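Local coordinates for protein L-lysine 6-oxidase (Marinomonas mediterranea, PDB 3WEU) that oxidises the side-chain amine of free L-lysine with a cysteine tryptophylquinone cofactor, releasing ammonium and the hydrogen peroxide that makes it antibacterial, at residues 377-382 and 400-405; 652-657 and 679-684. All blocks are in the same frame, centred on the assembly; numbering follows the deposited sequence.

Contact 1 (377-382 and 400-405); sequences MPMNSG and EKFLAL
Gly382 N donates a nearly straight hydrogen bond to Lys401 O (2.8 Å, 175° at the hydrogen), and two residues earlier Asn380 O accepts from Leu403 N at 2.9 Å. Both donors stand above the plane of the carbonyl they use. The two bonds flank the non-hydrogen-bonded antiparallel pair of Ser381 and Phe402, where the Phe402 CA-H also leans on Asn380 O. Further along, a water bridges the two segments, donating to Met377 O and accepting from Leu405 N. The amide of Asn380 is turned back on its own segment: ND2 reaches Ser381 O at 3.0 Å, on a lone pair in the carbonyl plane, and also bonds Trp580 O.

Leu403 makes the largest single contribution to the packing. With CG anti to the backbone N (chi1 -166°), its CD2 lies 3.6 Å from Pro378 CG and equally close to Asn380 CB. The leucine crosses the proline, which follows a cis peptide bond, at about a right angle, but runs alongside the asparagine. Glu400 OE2 lies 3.5 Å from Gly382 CA and bonds Ser383 N. Elsewhere, Met379 CE comes within 4.1 Å of Phe402 CD1.

Trp580 directly precedes Trp581, the cofactor tryptophan, which places the pairing next to the segment that carries the cofactor. Strand 575-579 covers Met379, Asn380 and Phe402, strand 518-522 packs on Lys401 and Phe402, and Lys401 NZ bonds the backbone carbonyls of Asn522, Glu525 and Val528.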
loop_
_atom_site.group_PDB
_atom_site.type_symbol
_atom_site.label_atom_id
_atom_site.label_comp_id
_atom_site.label_asym_id
_atom_site.label_seq_id
_atom_site.Cartn_x
_atom_site.Cartn_y
_atom_site.Cartn_z
ATOM N N MET A 377 -28.309 -17.118 -25.895
ATOM C CA MET A 377 -27.185 -17.967 -26.174
ATOM C C MET A 377 -26.163 -17.319 -27.099
ATOM O O MET A 377 -26.529 -16.566 -28.015
ATOM C CB MET A 377 -27.666 -19.269 -26.830
ATOM C CG MET A 377 -28.357 -20.165 -25.796
ATOM S SD MET A 377 -27.159 -20.943 -24.702
ATOM C CE MET A 377 -26.354 -22.032 -25.834
ATOM N N PRO A 378 -24.889 -17.675 -26.923
ATOM C CA PRO A 378 -24.361 -18.455 -25.814
ATOM C C PRO A 378 -24.407 -17.543 -24.556
ATOM O O PRO A 378 -24.287 -16.311 -24.677
ATOM C CB PRO A 378 -22.931 -18.754 -26.244
ATOM C CG PRO A 378 -22.644 -17.835 -27.345
ATOM C CD PRO A 378 -23.874 -17.240 -27.859
ATOM N N MET A 379 -24.598 -18.145 -23.400
ATOM C CA MET A 379 -24.652 -17.373 -22.151
ATOM C C MET A 379 -23.254 -17.162 -21.542
ATOM O O MET A 379 -22.665 -18.083 -20.921
ATOM C CB MET A 379 -25.576 -18.018 -21.171
ATOM C CG MET A 379 -25.778 -17.190 -19.887
ATOM S SD MET A 379 -26.329 -15.486 -20.196
ATOM C CE MET A 379 -24.990 -14.651 -19.291
ATOM N N ASN A 380 -22.762 -15.927 -21.689
ATOM C CA ASN A 380 -21.379 -15.543 -21.413
ATOM C C ASN A 380 -21.325 -14.032 -21.600
ATOM O O ASN A 380 -22.218 -13.399 -22.244
ATOM C CB ASN A 380 -20.433 -16.216 -22.389
ATOM C CG ASN A 380 -18.982 -16.290 -21.918
ATOM O OD1 ASN A 380 -18.576 -17.268 -21.270
ATOM N ND2 ASN A 380 -18.143 -15.288 -22.350
ATOM N N SER A 381 -20.317 -13.424 -20.985
ATOM C CA SER A 381 -20.028 -12.018 -21.263
ATOM C C SER A 381 -19.717 -11.783 -22.716
ATOM O O SER A 381 -19.173 -12.674 -23.421
ATOM C CB SER A 381 -18.838 -11.574 -20.478
ATOM O OG SER A 381 -18.646 -10.201 -20.650
ATOM N N GLY A 382 -20.082 -10.582 -23.165
ATOM C CA GLY A 382 -19.624 -10.075 -24.411
ATOM C C GLY A 382 -18.327 -9.290 -24.277
ATOM O O GLY A 382 -17.657 -9.390 -23.252
ATOM N N GLU A 400 -20.870 -3.908 -25.135
ATOM C CA GLU A 400 -21.347 -5.175 -25.691
ATOM C C GLU A 400 -21.403 -6.173 -24.538
ATOM O O GLU A 400 -20.421 -6.767 -24.168
ATOM C CB GLU A 400 -20.455 -5.656 -26.827
ATOM C CG GLU A 400 -21.056 -6.837 -27.510
ATOM C CD GLU A 400 -20.031 -7.667 -28.230
ATOM O OE1 GLU A 400 -19.831 -7.376 -29.459
ATOM O OE2 GLU A 400 -19.410 -8.602 -27.602
ATOM N N LYS A 401 -22.547 -6.268 -23.933
ATOM C CA LYS A 401 -22.649 -6.870 -22.582
ATOM C C LYS A 401 -22.560 -8.390 -22.618
ATOM O O LYS A 401 -21.867 -9.017 -21.749
ATOM C CB LYS A 401 -23.945 -6.497 -21.966
ATOM C CG LYS A 401 -24.055 -5.049 -21.553
ATOM C CD LYS A 401 -25.362 -4.809 -20.804
ATOM C CE LYS A 401 -25.344 -3.385 -20.220
ATOM N NZ LYS A 401 -26.524 -3.217 -19.329
ATOM N N PHE A 402 -23.285 -8.992 -23.580
ATOM C CA PHE A 402 -23.453 -10.466 -23.661
ATOM C C PHE A 402 -23.084 -11.048 -24.993
ATOM O O PHE A 402 -23.077 -10.357 -26.032
ATOM C CB PHE A 402 -24.909 -10.871 -23.299
ATOM C CG PHE A 402 -25.359 -10.318 -21.953
ATOM C CD1 PHE A 402 -24.843 -10.861 -20.766
ATOM C CD2 PHE A 402 -26.291 -9.309 -21.869
ATOM C CE1 PHE A 402 -25.203 -10.391 -19.546
ATOM C CE2 PHE A 402 -26.663 -8.829 -20.640
ATOM C CZ PHE A 402 -26.136 -9.362 -19.473
ATOM N N LEU A 403 -22.704 -12.313 -24.937
ATOM C CA LEU A 403 -22.068 -12.949 -26.069
ATOM C C LEU A 403 -23.002 -13.281 -27.199
ATOM O O LEU A 403 -24.149 -13.597 -26.981
ATOM C CB LEU A 403 -21.308 -14.222 -25.615
ATOM C CG LEU A 403 -20.318 -14.885 -26.549
ATOM C CD1 LEU A 403 -19.189 -13.929 -26.931
ATOM C CD2 LEU A 403 -19.781 -16.150 -25.920
ATOM N N ALA A 404 -22.481 -13.248 -28.426
ATOM C CA ALA A 404 -23.136 -13.870 -29.615
ATOM C C ALA A 404 -22.084 -14.739 -30.253
ATOM O O ALA A 404 -20.849 -14.572 -30.038
ATOM C CB ALA A 404 -23.570 -12.792 -30.625
ATOM N N LEU A 405 -22.556 -15.661 -31.081
ATOM C CA LEU A 405 -21.716 -16.309 -32.030
ATOM C C LEU A 405 -21.130 -15.288 -33.016
ATOM O O LEU A 405 -21.549 -14.093 -33.091
ATOM C CB LEU A 405 -22.530 -17.326 -32.801
ATOM C CG LEU A 405 -23.137 -18.475 -32.000
ATOM C CD1 LEU A 405 -24.015 -19.360 -32.854
ATOM C CD2 LEU A 405 -22.106 -19.343 -31.311
HETATM O O HOH W 1 -25.425 -15.824 -30.731
#

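Contact 2 (652-657 and 679-684); sequences HELFDF and FFINAN
A two-stranded antiparallel sheet, strands 656-661 and 675-680 with helix 662-666 in their connection, has one end here, where Asp656 and Phe680 form a hydrogen-bonded pair and Phe657 and Phe679 the adjacent non-hydrogen-bonded one. Asp656 N approaches Phe680 O nearly along the C=O axis, and Phe680 N returns a bond to Asp656 O at 3.0 Å. On the face bearing Asp656 and Phe680, the ring of Phe680 lies over the aspartate: Asp656 CB sits 3.6 Å from the ring centroid, 19° off the normal, a CH-pi contact. Phe680 CG lies between its own backbone N and carbonyl carbon (chi1 59°), which swings the ring across toward the neighbouring strand instead of along its own.

On the other face Phe657 CD1 rests over Phe679, 3.7 Å from CE2, with the two planes at 56°. Phe657 also stacks on His603 and Phe679 makes a cation-pi contact with Arg614. A short 3-10 turn, 652-654, leads into the first strand, and 679-684 leaves the second through an Asx turn in which Asn682 OD1 accepts from Asn684 N.

Beyond the last strand pair, a water donates to Leu654 O and Asp656 OD1 and accepts from Asn682 N at 2.7 Å, joining the two segments. Asp656 OD1 also forms a salt bridge with Lys685. Next to the pair, Ile681 touches two side chains: its CG1 lies 3.7 Å from Phe655 CD1, and its CD1 is 4.0 Å from Leu654 CD2. His625 of helix 619-625 touches Leu654 and Ile681, while Asn682 packs on Thr563 of the second subunit.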
loop_
_atom_site.group_PDB
_atom_site.type_symbol
_atom_site.label_atom_id
_atom_site.label_comp_id
_atom_site.label_asym_id
_atom_site.label_seq_id
_atom_site.Cartn_x
_atom_site.Cartn_y
_atom_site.Cartn_z
ATOM N N HIS A 652 -0.451 -28.679 -4.933
ATOM C CA HIS A 652 -1.226 -28.497 -3.717
ATOM C C HIS A 652 -0.327 -28.053 -2.566
ATOM O O HIS A 652 -0.776 -27.316 -1.655
ATOM C CB HIS A 652 -1.898 -29.788 -3.282
ATOM C CG HIS A 652 -2.893 -30.300 -4.255
ATOM N ND1 HIS A 652 -4.028 -29.604 -4.596
ATOM C CD2 HIS A 652 -2.890 -31.440 -5.004
ATOM C CE1 HIS A 652 -4.706 -30.317 -5.482
ATOM N NE2 HIS A 652 -4.035 -31.435 -5.743
ATOM N N GLU A 653 0.946 -28.446 -2.637
ATOM C CA GLU A 653 1.881 -28.142 -1.548
ATOM C C GLU A 653 2.180 -26.664 -1.361
ATOM O O GLU A 653 2.578 -26.251 -0.274
ATOM C CB GLU A 653 3.163 -28.967 -1.704
ATOM C CG GLU A 653 2.856 -30.428 -1.360
ATOM C CD GLU A 653 4.113 -31.317 -1.080
ATOM O OE1 GLU A 653 5.239 -30.992 -1.527
ATOM O OE2 GLU A 653 3.989 -32.365 -0.407
ATOM N N LEU A 654 1.961 -25.874 -2.408
ATOM C CA LEU A 654 2.068 -24.435 -2.323
ATOM C C LEU A 654 1.110 -23.777 -1.352
ATOM O O LEU A 654 1.392 -22.715 -0.783
ATOM C CB LEU A 654 1.893 -23.828 -3.708
ATOM C CG LEU A 654 1.968 -22.300 -3.734
ATOM C CD1 LEU A 654 3.367 -21.830 -3.371
ATOM C CD2 LEU A 654 1.607 -21.807 -5.110
ATOM N N PHE A 655 -0.064 -24.352 -1.205
ATOM C CA PHE A 655 -1.161 -23.652 -0.579
ATOM C C PHE A 655 -1.258 -24.078 0.879
ATOM O O PHE A 655 -0.999 -25.220 1.210
ATOM C CB PHE A 655 -2.465 -23.959 -1.333
ATOM C CG PHE A 655 -2.459 -23.513 -2.740
ATOM C CD1 PHE A 655 -2.751 -22.197 -3.033
ATOM C CD2 PHE A 655 -2.174 -24.368 -3.773
ATOM C CE1 PHE A 655 -2.736 -21.747 -4.328
ATOM C CE2 PHE A 655 -2.088 -23.928 -5.065
ATOM C CZ PHE A 655 -2.442 -22.615 -5.362
ATOM N N ASP A 656 -1.589 -23.161 1.744
ATOM C CA ASP A 656 -2.034 -23.477 3.056
ATOM C C ASP A 656 -3.527 -23.504 3.083
ATOM O O ASP A 656 -4.206 -23.051 2.125
ATOM C CB ASP A 656 -1.601 -22.375 4.013
ATOM C CG ASP A 656 -0.282 -22.603 4.631
ATOM O OD1 ASP A 656 0.641 -23.236 3.980
ATOM O OD2 ASP A 656 -0.194 -22.043 5.752
ATOM N N PHE A 657 -4.057 -23.885 4.228
ATOM C CA PHE A 657 -5.460 -24.110 4.339
ATOM C C PHE A 657 -5.920 -23.842 5.736
ATOM O O PHE A 657 -5.262 -24.264 6.652
ATOM C CB PHE A 657 -5.717 -25.549 3.968
ATOM C CG PHE A 657 -7.096 -26.005 4.216
ATOM C CD1 PHE A 657 -8.081 -25.710 3.301
ATOM C CD2 PHE A 657 -7.415 -26.773 5.346
ATOM C CE1 PHE A 657 -9.397 -26.172 3.475
ATOM C CE2 PHE A 657 -8.716 -27.197 5.545
ATOM C CZ PHE A 657 -9.716 -26.884 4.609
ATOM N N PHE A 679 -8.302 -21.408 1.347
ATOM C CA PHE A 679 -7.033 -21.694 0.799
ATOM C C PHE A 679 -6.257 -20.415 0.645
ATOM O O PHE A 679 -6.822 -19.364 0.320
ATOM C CB PHE A 679 -7.211 -22.350 -0.578
ATOM C CG PHE A 679 -7.702 -23.767 -0.483
ATOM C CD1 PHE A 679 -9.035 -24.013 -0.448
ATOM C CD2 PHE A 679 -6.801 -24.817 -0.355
ATOM C CE1 PHE A 679 -9.529 -25.281 -0.324
ATOM C CE2 PHE A 679 -7.278 -26.093 -0.264
ATOM C CZ PHE A 679 -8.650 -26.344 -0.274
ATOM N N PHE A 680 -4.961 -20.476 0.865
ATOM C CA PHE A 680 -4.127 -19.299 0.658
ATOM C C PHE A 680 -2.690 -19.686 0.508
ATOM O O PHE A 680 -2.346 -20.853 0.693
ATOM C CB PHE A 680 -4.294 -18.325 1.813
ATOM C CG PHE A 680 -3.929 -18.885 3.164
ATOM C CD1 PHE A 680 -4.736 -19.757 3.820
ATOM C CD2 PHE A 680 -2.738 -18.496 3.767
ATOM C CE1 PHE A 680 -4.407 -20.251 5.082
ATOM C CE2 PHE A 680 -2.390 -18.977 5.038
ATOM C CZ PHE A 680 -3.229 -19.848 5.689
ATOM N N ILE A 681 -1.883 -18.729 0.118
ATOM C CA ILE A 681 -0.442 -18.921 -0.025
ATOM C C ILE A 681 0.283 -18.169 1.104
ATOM O O ILE A 681 0.206 -16.929 1.250
ATOM C CB ILE A 681 0.022 -18.383 -1.349
ATOM C CG1 ILE A 681 -0.660 -19.203 -2.482
ATOM C CG2 ILE A 681 1.522 -18.507 -1.478
ATOM C CD1 ILE A 681 -0.375 -18.632 -3.813
ATOM N N ASN A 682 0.960 -18.939 1.923
ATOM C CA ASN A 682 1.625 -18.376 3.066
ATOM C C ASN A 682 2.866 -17.738 2.527
ATOM O O ASN A 682 3.792 -18.417 2.050
ATOM C CB ASN A 682 1.918 -19.442 4.107
ATOM C CG ASN A 682 2.526 -18.840 5.389
ATOM O OD1 ASN A 682 3.332 -17.902 5.340
ATOM N ND2 ASN A 682 2.156 -19.400 6.514
ATOM N N ALA A 683 2.698 -16.429 2.444
ATOM C CA ALA A 683 3.667 -15.368 2.441
ATOM C C ALA A 683 5.034 -15.881 2.838
ATOM O O ALA A 683 5.958 -15.781 2.049
ATOM C CB ALA A 683 3.162 -14.272 3.382
ATOM N N ASN A 684 5.128 -16.517 4.010
ATOM C CA ASN A 684 6.386 -17.094 4.467
ATOM C C ASN A 684 6.699 -18.317 3.712
ATOM O O ASN A 684 6.915 -18.162 2.497
ATOM C CB ASN A 684 6.402 -17.159 5.996
ATOM C CG ASN A 684 6.396 -15.749 6.556
ATOM O OD1 ASN A 684 6.930 -14.856 5.911
ATOM N ND2 ASN A 684 5.742 -15.524 7.661
HETATM O O HOH W 2 1.458 -21.593 1.734
#

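In the fold
Contact 1 closes before contact 2 opens along the chain; their centres are 35 Å apart and their nearest atoms about 23 Å, without touching. They share no sheet. Contact 1 is buried, its centre about 15 Å from the centre of the chain, beside strands 518-522 and 575-579, which follow Cys516 and precede Trp581, the two cross-linked cofactor residues. Contact 2, about 27 Å from that centre, forms one end of the two-stranded sheet 656-661/675-680 near the end of the modelled chain. Contact 1 thus lies against segments adjoining the cofactor residues in sequence, whereas the end of contact 2 packs against Thr563 and Lys564 of the second subunit.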